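Local structure of HutD family protein (Pseudomonas aeruginosa, 1YLL) at residues Q162-A165 and H166-L169. The protein is of unknown function but belongs to the HutD family of the cupin clan, an all-beta protein with no helix. Sequence-based numbering, arbitrary orientation.
Sequences QLAA and HDCL
The Asp167 carboxylate turns a face to the backbone of Ala164: the amide of Ala164 gives a fairly straight hydrogen bond (158°) to OD1 of Asp167, 2.8 Å from N to OD1, coming from above the carboxylate plane, 55° out of it. The CB of Ala164 lies against the same oxygen, 3.3 Å from OD1 of Asp167. Residues just after strand 6-9 hold the group too: OD1 also forms a salt bridge with Arg10, and OD2 accepts the amide of Ala11, so contacts to both oxygens fix its rotation in a buried place. The first torsion, -72°, sets CG beside the backbone N of Asp167 and thereby swings the carboxylate back over the turn.

That turn, Ala164 to Asp167, is a type II beta turn. Its closing bond runs from N of Asp167 to O of Ala164, 3.0 Å, and together with the side-chain bond it ties Asp167 to both the N and the O of Ala164. His166 takes the third position with a positive phi; its ring leads away from the turn and meets that of Phe145 at a moderate tilt.

Just before the turn, the side chains of Leu163 and Asp167 pass alongside each other, pointing opposite ways, CB to CB at 3.9 Å, while CD2 of Leu163 rests 3.8 Å from O of Asp167. Leu163 continues onto Leu144, Ile8 and Ile153. The turn thus carries the chain from strand 158-163, outermost within this chain in its antiparallel sheet, into strand 168-171 of another, between strands 6-9 and 141-146, a link between sheets consistent with the family's all-beta cupin architecture.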
ATOM      1  N   GLN D 162       5.332   9.016  -2.711  1.00 25.05           N
ATOM      2  CA  GLN D 162       6.720   8.655  -2.907  1.00 27.11           C
ATOM      3  C   GLN D 162       7.572   9.889  -2.830  1.00 25.27           C
ATOM      4  O   GLN D 162       7.172  10.966  -3.285  1.00 24.55           O
ATOM      5  CB  GLN D 162       6.922   8.032  -4.271  1.00 30.55           C
ATOM      6  CG  GLN D 162       6.599   6.565  -4.351  1.00 37.20           C
ATOM      7  CD  GLN D 162       6.687   6.053  -5.771  1.00 39.50           C
ATOM      8  OE1 GLN D 162       5.818   6.341  -6.599  1.00 43.39           O
ATOM      9  NE2 GLN D 162       7.746   5.306  -6.071  1.00 42.25           N
ATOM     10  N   LEU D 163       8.766   9.714  -2.289  1.00 23.48           N
ATOM     11  CA  LEU D 163       9.690  10.821  -2.144  1.00 22.66           C
ATOM     12  C   LEU D 163      10.916  10.748  -3.049  1.00 22.74           C
ATOM     13  O   LEU D 163      11.584   9.718  -3.136  1.00 24.40           O
ATOM     14  CB  LEU D 163      10.153  10.911  -0.676  1.00 24.00           C
ATOM     15  CG  LEU D 163       9.286  11.472   0.472  1.00 25.31           C
ATOM     16  CD1 LEU D 163       7.913  10.885   0.519  1.00 29.03           C
ATOM     17  CD2 LEU D 163      10.022  11.188   1.781  1.00 24.93           C
ATOM     18  N   ALA D 164      11.214  11.872  -3.699  1.00 21.37           N
ATOM     19  CA  ALA D 164      12.419  11.979  -4.516  1.00 23.25           C
ATOM     20  C   ALA D 164      13.480  12.510  -3.533  1.00 22.03           C
ATOM     21  O   ALA D 164      13.156  12.820  -2.363  1.00 21.45           O
ATOM     22  CB  ALA D 164      12.211  12.974  -5.664  1.00 22.07           C
ATOM     23  N   ALA D 165      14.723  12.619  -3.986  1.00 21.47           N
ATOM     24  CA  ALA D 165      15.799  13.106  -3.110  1.00 22.78           C
ATOM     25  C   ALA D 165      15.477  14.482  -2.542  1.00 20.39           C
ATOM     26  O   ALA D 165      15.124  15.413  -3.269  1.00 21.87           O
ATOM     27  CB  ALA D 165      17.124  13.154  -3.861  1.00 22.62           C
ATOM     28  N   HIS D 166      15.613  14.568  -1.222  1.00 19.83           N
ATOM     29  CA  HIS D 166      15.353  15.746  -0.399  1.00 18.47           C
ATOM     30  C   HIS D 166      13.910  16.132  -0.205  1.00 18.03           C
ATOM     31  O   HIS D 166      13.629  17.170   0.394  1.00 19.51           O
ATOM     32  CB  HIS D 166      16.179  16.967  -0.848  1.00 19.61           C
ATOM     33  CG  HIS D 166      17.649  16.790  -0.627  1.00 22.54           C
ATOM     34  ND1 HIS D 166      18.556  17.825  -0.740  1.00 24.58           N
ATOM     35  CD2 HIS D 166      18.373  15.687  -0.320  1.00 21.24           C
ATOM     36  CE1 HIS D 166      19.773  17.363  -0.515  1.00 25.41           C
ATOM     37  NE2 HIS D 166      19.691  16.068  -0.258  1.00 22.95           N
ATOM     38  N   ASP D 167      12.975  15.308  -0.689  1.00 18.44           N
ATOM     39  CA  ASP D 167      11.555  15.604  -0.455  1.00 16.55           C
ATOM     40  C   ASP D 167      11.269  15.223   1.011  1.00 16.90           C
ATOM     41  O   ASP D 167      12.000  14.431   1.613  1.00 17.19           O
ATOM     42  CB  ASP D 167      10.637  14.763  -1.344  1.00 18.61           C
ATOM     43  CG  ASP D 167      10.670  15.194  -2.814  1.00 20.04           C
ATOM     44  OD1 ASP D 167      10.077  14.462  -3.642  1.00 20.05           O
ATOM     45  OD2 ASP D 167      11.263  16.247  -3.151  1.00 21.20           O
ATOM     46  N   CYS D 168      10.174  15.737   1.552  1.00 15.17           N
ATOM     47  CA  CYS D 168       9.858  15.467   2.945  1.00 15.27           C
ATOM     48  C   CYS D 168       8.363  15.327   3.228  1.00 15.86           C
ATOM     49  O   CYS D 168       7.580  16.207   2.921  1.00 16.19           O
ATOM     50  CB  CYS D 168      10.450  16.595   3.796  1.00 15.93           C
ATOM     51  SG  CYS D 168      10.340  16.443   5.641  1.00 16.51           S
ATOM     52  N   LEU D 169       7.980  14.209   3.814  1.00 15.83           N
ATOM     53  CA  LEU D 169       6.594  14.034   4.187  1.00 18.43           C
ATOM     54  C   LEU D 169       6.374  14.864   5.439  1.00 18.96           C
ATOM     55  O   LEU D 169       7.229  14.895   6.314  1.00 17.26           O
ATOM     56  CB  LEU D 169       6.308  12.590   4.540  1.00 19.33           C
ATOM     57  CG  LEU D 169       4.900  12.444   5.128  1.00 22.19           C
ATOM     58  CD1 LEU D 169       3.981  11.951   4.030  1.00 27.29           C
ATOM     59  CD2 LEU D 169       4.884  11.502   6.288  1.00 26.08           C
TER